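Local coordinates for protein dihydropteroate synthase (Clostridioides difficile, PDB 6PZ2) that catalyses a step of folate synthesis, joining a pterin pyrophosphate to p-aminobenzoate to give dihydropteroate, and binds pteroic acid, at residues A[143-157]-A[188-202]. Residues are numbered along the deposited sequence; the frame is centred on the assembly and turned at random. Where two conformers were deposited one is given.
With SO4 (sulfate ion), chain E.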
ATOM      1  N   THR A 143      -1.325  24.035  15.693  1.00 41.32           N
ATOM      2  CA  THR A 143      -0.580  23.624  14.513  1.00 47.05           C
ATOM      3  C   THR A 143       0.529  24.625  14.173  1.00 47.28           C
ATOM      4  O   THR A 143       0.942  24.678  13.017  1.00 49.06           O
ATOM      5  CB  THR A 143      -1.528  23.443  13.324  1.00 46.82           C
ATOM      6  OG1 THR A 143      -2.122  24.717  13.072  1.00 47.07           O
ATOM      7  CG2 THR A 143      -2.598  22.402  13.580  1.00 49.27           C
ATOM      8  N   ASN A 144       1.072  25.348  15.150  1.00 49.25           N
ATOM      9  CA  ASN A 144       2.107  26.325  14.834  1.00 44.66           C
ATOM     10  C   ASN A 144       3.488  25.733  15.125  1.00 40.17           C
ATOM     11  O   ASN A 144       3.727  25.085  16.124  1.00 38.48           O
ATOM     12  CB  ASN A 144       1.927  27.665  15.549  1.00 51.01           C
ATOM     13  CG  ASN A 144       3.038  28.618  15.158  1.00 61.24           C
ATOM     14  OD1 ASN A 144       4.035  28.741  15.871  1.00 60.46           O
ATOM     15  ND2 ASN A 144       2.938  29.203  13.971  1.00 56.14           N
ATOM     16  N   TYR A 145       4.400  25.938  14.189  1.00 39.28           N
ATOM     17  CA  TYR A 145       5.768  25.461  14.309  1.00 42.49           C
ATOM     18  C   TYR A 145       6.693  26.596  13.848  1.00 46.78           C
ATOM     19  O   TYR A 145       6.596  26.997  12.711  1.00 50.45           O
ATOM     20  CB  TYR A 145       5.981  24.215  13.438  1.00 40.50           C
ATOM     21  CG  TYR A 145       5.254  22.997  13.938  1.00 38.87           C
ATOM     22  CD1 TYR A 145       5.875  22.101  14.792  1.00 41.17           C
ATOM     23  CD2 TYR A 145       3.933  22.771  13.598  1.00 39.14           C
ATOM     24  CE1 TYR A 145       5.211  20.996  15.293  1.00 40.27           C
ATOM     25  CE2 TYR A 145       3.254  21.674  14.093  1.00 41.28           C
ATOM     26  CZ  TYR A 145       3.896  20.788  14.940  1.00 37.83           C
ATOM     27  OH  TYR A 145       3.207  19.740  15.462  1.00 33.81           O
ATOM     28  N   ASP A 146       7.576  27.098  14.702  1.00 49.43           N
ATOM     29  CA  ASP A 146       8.492  28.176  14.339  1.00 56.46           C
ATOM     30  C   ASP A 146       9.697  27.615  13.591  1.00 52.13           C
ATOM     31  O   ASP A 146      10.275  28.336  12.818  1.00 68.64           O
ATOM     32  CB  ASP A 146       9.020  28.954  15.550  1.00 61.68           C
ATOM     33  CG  ASP A 146       7.958  29.702  16.342  1.00 68.02           C
ATOM     34  OD1 ASP A 146       6.930  30.108  15.748  1.00 67.03           O
ATOM     35  OD2 ASP A 146       8.180  29.881  17.553  1.00 80.56           O
ATOM     36  N   LYS A 147      10.114  26.397  13.893  1.00 53.36           N
ATOM     37  CA  LYS A 147      11.135  25.693  13.138  1.00 47.50           C
ATOM     38  C   LYS A 147      10.490  24.733  12.134  1.00 44.42           C
ATOM     39  O   LYS A 147       9.313  24.423  12.200  1.00 49.47           O
ATOM     40  CB  LYS A 147      11.967  24.756  14.014  1.00 52.45           C
ATOM     41  CG  LYS A 147      12.701  25.379  15.184  1.00 64.96           C
ATOM     42  CD  LYS A 147      13.448  24.317  15.974  1.00 74.31           C
ATOM     43  CE  LYS A 147      14.227  24.862  17.151  1.00 78.18           C
ATOM     44  NZ  LYS A 147      15.558  24.219  17.252  1.00 87.33           N
ATOM     45  N   ASP A 148      11.336  24.219  11.255  1.00 42.75           N
ATOM     46  CA  ASP A 148      11.045  23.061  10.434  1.00 44.39           C
ATOM     47  C   ASP A 148      10.305  22.023  11.296  1.00 44.49           C
ATOM     48  O   ASP A 148      10.781  21.651  12.381  1.00 41.38           O
ATOM     49  CB  ASP A 148      12.343  22.497   9.842  1.00 40.61           C
ATOM     50  CG  ASP A 148      12.122  21.202   9.077  1.00 46.57           C
ATOM     51  OD1 ASP A 148      11.605  21.271   7.953  1.00 47.01           O
ATOM     52  OD2 ASP A 148      12.413  20.129   9.637  1.00 41.02           O
ATOM     53  N   ILE A 149       9.152  21.561  10.817  1.00 37.66           N
ATOM     54  CA  ILE A 149       8.338  20.610  11.557  1.00 39.44           C
ATOM     55  C   ILE A 149       9.145  19.357  11.923  1.00 38.10           C
ATOM     56  O   ILE A 149       9.029  18.895  13.050  1.00 38.52           O
ATOM     57  CB  ILE A 149       7.032  20.256  10.823  1.00 42.02           C
ATOM     58  CG1 ILE A 149       6.144  19.369  11.699  1.00 40.37           C
ATOM     59  CG2 ILE A 149       7.287  19.621   9.468  1.00 38.86           C
ATOM     60  CD1 ILE A 149       4.702  19.434  11.306  1.00 38.24           C
ATOM     61  N   MET A 150      10.012  18.841  11.068  1.00 34.68           N
ATOM     62  CA  MET A 150      10.718  17.614  11.462  1.00 31.80           C
ATOM     63  C   MET A 150      11.804  17.920  12.499  1.00 38.61           C
ATOM     64  O   MET A 150      12.138  17.057  13.339  1.00 39.77           O
ATOM     65  CB  MET A 150      11.355  16.931  10.249  1.00 31.43           C
ATOM     66  CG  MET A 150      10.350  16.483   9.223  1.00 32.00           C
ATOM     67  SD  MET A 150       9.073  15.382   9.889  1.00 34.98           S
ATOM     68  CE  MET A 150      10.067  13.941  10.273  1.00 28.67           C
ATOM     69  N   GLU A 151      12.381  19.124  12.441  1.00 40.78           N
ATOM     70  CA  GLU A 151      13.349  19.540  13.463  1.00 43.21           C
ATOM     71  C   GLU A 151      12.608  19.661  14.805  1.00 36.97           C
ATOM     72  O   GLU A 151      13.176  19.212  15.793  1.00 32.20           O
ATOM     73  CB  GLU A 151      14.062  20.862  13.132  1.00 50.92           C
ATOM     74  CG  GLU A 151      15.388  20.767  12.376  1.00 68.55           C
ATOM     75  CD  GLU A 151      15.933  19.398  11.979  1.00 85.72           C
ATOM     76  OE1 GLU A 151      16.642  18.778  12.806  1.00 83.95           O
ATOM     77  OE2 GLU A 151      15.676  18.954  10.830  1.00 95.46           O
ATOM     78  N   SER A 152      11.397  20.248  14.856  1.00 33.13           N
ATOM     79  CA  SER A 152      10.658  20.373  16.120  1.00 37.57           C
ATOM     80  C   SER A 152      10.386  18.986  16.705  1.00 35.68           C
ATOM     81  O   SER A 152      10.556  18.800  17.901  1.00 34.92           O
ATOM     82  CB  SER A 152       9.355  21.098  15.998  1.00 36.27           C
ATOM     83  OG  SER A 152       9.526  22.152  15.082  1.00 49.01           O
ATOM     84  N   ILE A 153       9.969  18.057  15.851  1.00 32.32           N
ATOM     85  CA  ILE A 153       9.582  16.745  16.307  1.00 32.55           C
ATOM     86  C   ILE A 153      10.818  16.085  16.912  1.00 31.25           C
ATOM     87  O   ILE A 153      10.754  15.518  18.015  1.00 34.75           O
ATOM     88  CB  ILE A 153       8.929  15.914  15.184  1.00 31.53           C
ATOM     89  CG1 ILE A 153       7.519  16.423  14.889  1.00 31.15           C
ATOM     90  CG2 ILE A 153       8.919  14.425  15.487  1.00 28.99           C
ATOM     91  CD1 ILE A 153       7.016  16.000  13.532  1.00 36.62           C
ATOM     92  N   LYS A 154      11.939  16.227  16.240  1.00 34.01           N
ATOM     93  CA  LYS A 154      13.150  15.584  16.750  1.00 38.29           C
ATOM     94  C   LYS A 154      13.613  16.231  18.063  1.00 37.14           C
ATOM     95  O   LYS A 154      14.122  15.529  18.947  1.00 34.53           O
ATOM     96  CB  LYS A 154      14.280  15.661  15.724  1.00 42.29           C
ATOM     97  CG  LYS A 154      14.172  14.665  14.577  1.00 47.50           C
ATOM     98  CD  LYS A 154      15.245  14.930  13.544  1.00 47.09           C
ATOM     99  CE  LYS A 154      15.446  13.811  12.550  1.00 52.27           C
ATOM    100  NZ  LYS A 154      16.636  14.084  11.712  1.00 50.91           N
ATOM    101  N   ASP A 155      13.479  17.546  18.171  1.00 30.89           N
ATOM    102  CA  ASP A 155      13.842  18.267  19.402  1.00 35.78           C
ATOM    103  C   ASP A 155      12.989  17.746  20.574  1.00 36.61           C
ATOM    104  O   ASP A 155      13.485  17.492  21.689  1.00 35.56           O
ATOM    105  CB  ASP A 155      13.601  19.780  19.252  1.00 37.70           C
ATOM    106  CG  ASP A 155      14.639  20.514  18.407  1.00 45.65           C
ATOM    107  OD1 ASP A 155      15.703  19.930  18.147  1.00 44.79           O
ATOM    108  OD2 ASP A 155      14.375  21.670  18.002  1.00 55.35           O
ATOM    109  N   PHE A 156      11.690  17.603  20.298  1.00 34.46           N
ATOM    110  CA  PHE A 156      10.727  17.118  21.263  1.00 32.16           C
ATOM    111  C   PHE A 156      11.121  15.711  21.715  1.00 34.48           C
ATOM    112  O   PHE A 156      11.146  15.449  22.911  1.00 34.52           O
ATOM    113  CB  PHE A 156       9.334  17.127  20.646  1.00 32.61           C
ATOM    114  CG  PHE A 156       8.235  16.550  21.496  1.00 32.08           C
ATOM    115  CD1 PHE A 156       7.315  17.389  22.111  1.00 29.32           C
ATOM    116  CD2 PHE A 156       8.094  15.176  21.632  1.00 31.59           C
ATOM    117  CE1 PHE A 156       6.300  16.854  22.885  1.00 33.57           C
ATOM    118  CE2 PHE A 156       7.088  14.644  22.424  1.00 32.18           C
ATOM    119  CZ  PHE A 156       6.189  15.481  23.044  1.00 29.84           C
ATOM    120  N   PHE A 157      11.490  14.846  20.775  1.00 31.31           N
ATOM    121  CA  PHE A 157      11.902  13.507  21.173  1.00 36.47           C
ATOM    122  C   PHE A 157      13.142  13.548  22.068  1.00 34.85           C
ATOM    123  O   PHE A 157      13.267  12.733  22.969  1.00 34.30           O
ATOM    124  CB  PHE A 157      12.184  12.615  19.963  1.00 35.16           C
ATOM    125  CG  PHE A 157      10.957  12.215  19.189  1.00 36.70           C
ATOM    126  CD1 PHE A 157      11.031  12.005  17.822  1.00 40.26           C
ATOM    127  CD2 PHE A 157       9.749  11.998  19.828  1.00 35.46           C
ATOM    128  CE1 PHE A 157       9.919  11.607  17.100  1.00 38.42           C
ATOM    129  CE2 PHE A 157       8.640  11.579  19.112  1.00 36.66           C
ATOM    130  CZ  PHE A 157       8.727  11.390  17.754  1.00 39.17           C
ATOM    131  N   GLN A 188       0.775  19.409   7.119  1.00 35.49           N
ATOM    132  CA  GLN A 188       1.873  19.060   8.000  1.00 33.64           C
ATOM    133  C   GLN A 188       1.901  17.534   8.142  1.00 31.59           C
ATOM    134  O   GLN A 188       2.976  16.940   8.188  1.00 29.39           O
ATOM    135  CB  GLN A 188       1.717  19.748   9.355  1.00 36.88           C
ATOM    136  CG  GLN A 188       1.844  21.265   9.265  1.00 37.83           C
ATOM    137  CD  GLN A 188       1.280  22.017  10.450  1.00 36.80           C
ATOM    138  OE1 GLN A 188       0.344  21.581  11.109  1.00 35.54           O
ATOM    139  NE2 GLN A 188       1.852  23.176  10.726  1.00 33.20           N
ATOM    140  N   ASN A 189       0.721  16.935   8.220  1.00 28.84           N
ATOM    141  CA  ASN A 189       0.643  15.475   8.324  1.00 32.24           C
ATOM    142  C   ASN A 189       1.262  14.823   7.079  1.00 32.53           C
ATOM    143  O   ASN A 189       2.068  13.861   7.186  1.00 32.76           O
ATOM    144  CB  ASN A 189      -0.803  15.023   8.509  1.00 32.88           C
ATOM    145  CG  ASN A 189      -1.304  15.231   9.921  1.00 31.23           C
ATOM    146  OD1 ASN A 189      -0.583  14.929  10.865  1.00 32.44           O
ATOM    147  ND2 ASN A 189      -2.509  15.761  10.061  1.00 29.10           N
ATOM    148  N   ILE A 190       0.896  15.364   5.912  1.00 30.09           N
ATOM    149  CA  ILE A 190       1.454  14.922   4.605  1.00 33.62           C
ATOM    150  C   ILE A 190       2.980  15.057   4.603  1.00 31.18           C
ATOM    151  O   ILE A 190       3.769  14.141   4.238  1.00 29.81           O
ATOM    152  CB  ILE A 190       0.782  15.687   3.449  1.00 34.51           C
ATOM    153  CG1 ILE A 190      -0.670  15.249   3.276  1.00 34.95           C
ATOM    154  CG2 ILE A 190       1.561  15.578   2.142  1.00 39.45           C
ATOM    155  CD1 ILE A 190      -0.855  13.788   2.990  1.00 37.37           C
ATOM    156  N   GLU A 191       3.418  16.200   5.087  1.00 31.77           N
ATOM    157  CA  GLU A 191       4.833  16.475   5.069  1.00 31.01           C
ATOM    158  C   GLU A 191       5.602  15.502   5.964  1.00 31.46           C
ATOM    159  O   GLU A 191       6.697  15.021   5.612  1.00 33.93           O
ATOM    160  CB  GLU A 191       5.089  17.906   5.540  1.00 35.19           C
ATOM    161  CG  GLU A 191       6.581  18.156   5.642  1.00 42.01           C
ATOM    162  CD  GLU A 191       7.046  19.595   5.668  1.00 47.96           C
ATOM    163  OE1 GLU A 191       6.184  20.492   5.819  1.00 52.59           O
ATOM    164  OE2 GLU A 191       8.283  19.782   5.610  1.00 52.94           O
ATOM    165  N   VAL A 192       5.054  15.259   7.151  1.00 30.50           N
ATOM    166  CA  VAL A 192       5.683  14.314   8.095  1.00 30.11           C
ATOM    167  C   VAL A 192       5.741  12.898   7.487  1.00 26.31           C
ATOM    168  O   VAL A 192       6.740  12.197   7.639  1.00 31.14           O
ATOM    169  CB  VAL A 192       4.915  14.344   9.431  1.00 34.17           C
ATOM    170  CG1 VAL A 192       5.301  13.180  10.324  1.00 35.65           C
ATOM    171  CG2 VAL A 192       5.090  15.668  10.169  1.00 36.94           C
ATOM    172  N   LEU A 193       4.670  12.447   6.853  1.00 26.78           N
ATOM    173  CA  LEU A 193       4.639  11.145   6.187  1.00 31.09           C
ATOM    174  C   LEU A 193       5.700  11.093   5.085  1.00 32.88           C
ATOM    175  O   LEU A 193       6.466  10.118   5.009  1.00 33.91           O
ATOM    176  CB  LEU A 193       3.233  10.912   5.631  1.00 31.01           C
ATOM    177  CG  LEU A 193       2.153  10.587   6.657  1.00 32.39           C
ATOM    178  CD1 LEU A 193       0.784  10.528   6.006  1.00 32.09           C
ATOM    179  CD2 LEU A 193       2.447   9.270   7.365  1.00 34.55           C
ATOM    180  N   ARG A 194       5.788  12.167   4.296  1.00 33.90           N
ATOM    181  CA  ARG A 194       6.763  12.267   3.199  0.50 35.39           C
ATOM    182  C   ARG A 194       8.188  12.184   3.766  1.00 36.09           C
ATOM    183  O   ARG A 194       9.048  11.552   3.178  1.00 33.98           O
ATOM    184  CB  ARG A 194       6.509  13.564   2.415  0.50 36.65           C
ATOM    185  CG  ARG A 194       7.118  13.650   1.020  0.50 36.03           C
ATOM    186  CD  ARG A 194       7.124  15.077   0.481  0.50 35.92           C
ATOM    187  NE  ARG A 194       5.841  15.770   0.563  0.50 36.16           N
ATOM    188  CZ  ARG A 194       5.638  16.939   1.163  0.50 38.45           C
ATOM    189  NH1 ARG A 194       4.423  17.468   1.177  0.50 33.51           N
ATOM    190  NH2 ARG A 194       6.650  17.581   1.723  0.50 35.22           N
ATOM    191  N   ARG A 195       8.444  12.816   4.918  1.00 34.78           N
ATOM    192  CA  ARG A 195       9.827  12.957   5.425  1.00 35.71           C
ATOM    193  C   ARG A 195      10.128  11.963   6.560  1.00 30.51           C
ATOM    194  O   ARG A 195      11.173  12.032   7.187  1.00 35.22           O
ATOM    195  CB  ARG A 195      10.050  14.410   5.856  1.00 34.54           C
ATOM    196  CG  ARG A 195       9.879  15.408   4.712  1.00 35.77           C
ATOM    197  CD  ARG A 195       9.970  16.861   5.174  1.00 35.39           C
ATOM    198  NE  ARG A 195      11.277  17.113   5.760  1.00 30.91           N
ATOM    199  CZ  ARG A 195      11.568  18.192   6.459  1.00 33.13           C
ATOM    200  NH1 ARG A 195      10.656  19.144   6.545  1.00 26.69           N
ATOM    201  NH2 ARG A 195      12.711  18.255   7.121  1.00 26.11           N
ATOM    202  N   LEU A 196       9.249  11.001   6.772  1.00 29.14           N
ATOM    203  CA  LEU A 196       9.264  10.162   7.953  1.00 35.04           C
ATOM    204  C   LEU A 196      10.631   9.509   8.104  1.00 33.97           C
ATOM    205  O   LEU A 196      11.054   9.309   9.240  1.00 34.35           O
ATOM    206  CB  LEU A 196       8.141   9.120   7.866  1.00 40.10           C
ATOM    207  CG  LEU A 196       7.864   8.309   9.128  1.00 43.65           C
ATOM    208  CD1 LEU A 196       7.456   9.226  10.275  1.00 44.96           C
ATOM    209  CD2 LEU A 196       6.771   7.277   8.880  1.00 46.04           C
ATOM    210  N   ASN A 197      11.330   9.226   7.013  1.00 31.58           N
ATOM    211  CA  ASN A 197      12.614   8.503   7.112  1.00 36.06           C
ATOM    212  C   ASN A 197      13.656   9.348   7.858  1.00 34.86           C
ATOM    213  O   ASN A 197      14.645   8.788   8.355  1.00 32.42           O
ATOM    214  CB  ASN A 197      13.212   8.112   5.751  1.00 41.96           C
ATOM    215  CG  ASN A 197      13.730   9.312   4.979  1.00 57.00           C
ATOM    216  OD1 ASN A 197      12.971  10.208   4.572  1.00 56.23           O
ATOM    217  ND2 ASN A 197      15.048   9.390   4.864  1.00 63.11           N
ATOM    218  N   GLU A 198      13.494  10.672   7.937  1.00 31.40           N
ATOM    219  CA  GLU A 198      14.468  11.526   8.678  1.00 30.78           C
ATOM    220  C   GLU A 198      14.498  11.111  10.162  1.00 34.00           C
ATOM    221  O   GLU A 198      15.497  11.329  10.844  1.00 33.95           O
ATOM    222  CB  GLU A 198      14.109  13.017   8.534  1.00 34.99           C
ATOM    223  CG  GLU A 198      14.258  13.599   7.124  1.00 34.47           C
ATOM    224  CD  GLU A 198      13.766  15.028   6.895  1.00 40.79           C
ATOM    225  OE1 GLU A 198      13.843  15.865   7.821  1.00 41.90           O
ATOM    226  OE2 GLU A 198      13.253  15.313   5.785  1.00 41.31           O
ATOM    227  N   LEU A 199      13.439  10.484  10.690  1.00 32.98           N
ATOM    228  CA  LEU A 199      13.399  10.073  12.109  1.00 35.48           C
ATOM    229  C   LEU A 199      14.333   8.893  12.358  1.00 38.25           C
ATOM    230  O   LEU A 199      14.637   8.631  13.524  1.00 39.51           O
ATOM    231  CB  LEU A 199      12.007   9.630  12.552  1.00 34.33           C
ATOM    232  CG  LEU A 199      10.923  10.697  12.582  1.00 42.57           C
ATOM    233  CD1 LEU A 199       9.731  10.155  13.358  1.00 44.50           C
ATOM    234  CD2 LEU A 199      11.430  12.009  13.167  1.00 43.97           C
ATOM    235  N   LYS A 200      14.757   8.195  11.310  1.00 39.68           N
ATOM    236  CA  LYS A 200      15.652   7.047  11.504  1.00 42.36           C
ATOM    237  C   LYS A 200      16.996   7.492  12.100  1.00 43.19           C
ATOM    238  O   LYS A 200      17.661   6.703  12.749  1.00 44.80           O
ATOM    239  CB  LYS A 200      15.909   6.322  10.182  1.00 50.42           C
ATOM    240  CG  LYS A 200      14.900   5.246   9.797  1.00 59.77           C
ATOM    241  CD  LYS A 200      15.380   4.387   8.627  1.00 63.03           C
ATOM    242  CE  LYS A 200      15.267   5.090   7.286  1.00 75.36           C
ATOM    243  NZ  LYS A 200      16.231   4.558   6.291  1.00 80.32           N
ATOM    244  N   ASP A 201      17.395   8.748  11.911  1.00 50.36           N
ATOM    245  CA  ASP A 201      18.694   9.250  12.416  1.00 49.59           C
ATOM    246  C   ASP A 201      18.748   9.165  13.943  1.00 48.98           C
ATOM    247  O   ASP A 201      19.850   9.120  14.473  1.00 49.02           O
ATOM    248  CB  ASP A 201      18.981  10.711  12.032  1.00 56.77           C
ATOM    249  CG  ASP A 201      18.763  11.038  10.557  1.00 74.55           C
ATOM    250  OD1 ASP A 201      18.542  10.092   9.767  1.00 86.89           O
ATOM    251  OD2 ASP A 201      18.780  12.239  10.198  1.00 73.68           O
ATOM    252  N   LEU A 202      17.616   9.201  14.656  1.00 40.64           N
ATOM    253  CA  LEU A 202      17.686   9.211  16.118  1.00 36.76           C
ATOM    254  C   LEU A 202      18.066   7.812  16.607  1.00 34.20           C
ATOM    255  O   LEU A 202      18.538   7.714  17.702  1.00 36.38           O
ATOM    256  CB  LEU A 202      16.366   9.669  16.747  1.00 38.24           C
ATOM    257  CG  LEU A 202      15.896  11.061  16.332  1.00 41.83           C
ATOM    258  CD1 LEU A 202      14.552  11.404  16.951  1.00 40.01           C
ATOM    259  CD2 LEU A 202      16.915  12.110  16.723  1.00 45.53           C
TER
HETATM  260  S   SO4 E 304       9.113  25.072  17.477  1.00 80.44           S
HETATM  261  O1  SO4 E 304       9.481  26.506  17.543  1.00105.23           O
HETATM  262  O2  SO4 E 304       8.136  24.797  18.554  1.00104.63           O
HETATM  263  O3  SO4 E 304       8.422  24.752  16.199  1.00 76.57           O
HETATM  264  O4  SO4 E 304      10.365  24.281  17.649  1.00 87.09           O
HETATM  265  O   HOH W   1      15.344  16.100  10.027  1.00 39.91           O
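Asp-148 and Arg-195 join two neighbouring outer helices of the TIM barrel, 149-166 and 186-195, whose facing segments cross at -74° with axes 10.8 Å apart. Arginine suits this place because its flat guanidinium can meet three carboxylates at its edge. Arg-195 grips Asp-148 end-on, NH1 lying 2.7 Å from Asp-148 OD1 and meeting that oxygen's syn lone pair, while NH2 takes OD2. NE and NH2 hold Glu-198 side-on, and Arg-195 NH1 also donates to Glu-191 OE2, 2.6 Å away. This net probably offsets the repulsion between the acids and fixes the guanidinium's rotation. Asp-148 is also the N-cap of helix 149-166: its OD2 accepts from Glu-151 N on one face of the carboxylate and from Arg-195 NH2 on the other.

Beneath the charges lies an apolar layer. Flexible Met-150, bent at chi2 and chi3, lays CG over the centre of one face of the Arg-195 guanidinium, 3.4 Å above its plane, and SD against Val-192. Met-150 CE lies 3.7 Å from Leu-199 CD2. Branched Ile-149 and Ile-153 press their CD1 atoms on Val-192 CG2. Farther along, where the 3-10 segment 196-202 carries on from helix 186-195, Phe-157 turns its ring edge to Leu-199 and Leu-202, and both Phe-157 and Leu-202 also touch Leu-176 of strand 174-177.

Polar links flank this layer. The extended chain of Lys-154 reaches Asp-201 in a weak salt bridge, and a water joins its NZ to Glu-151 and Glu-198. Gln-188, its OE1 taken by Asp-185 N, donates from NE2 almost straight (176°) to Thr-143 O at 2.9 Å.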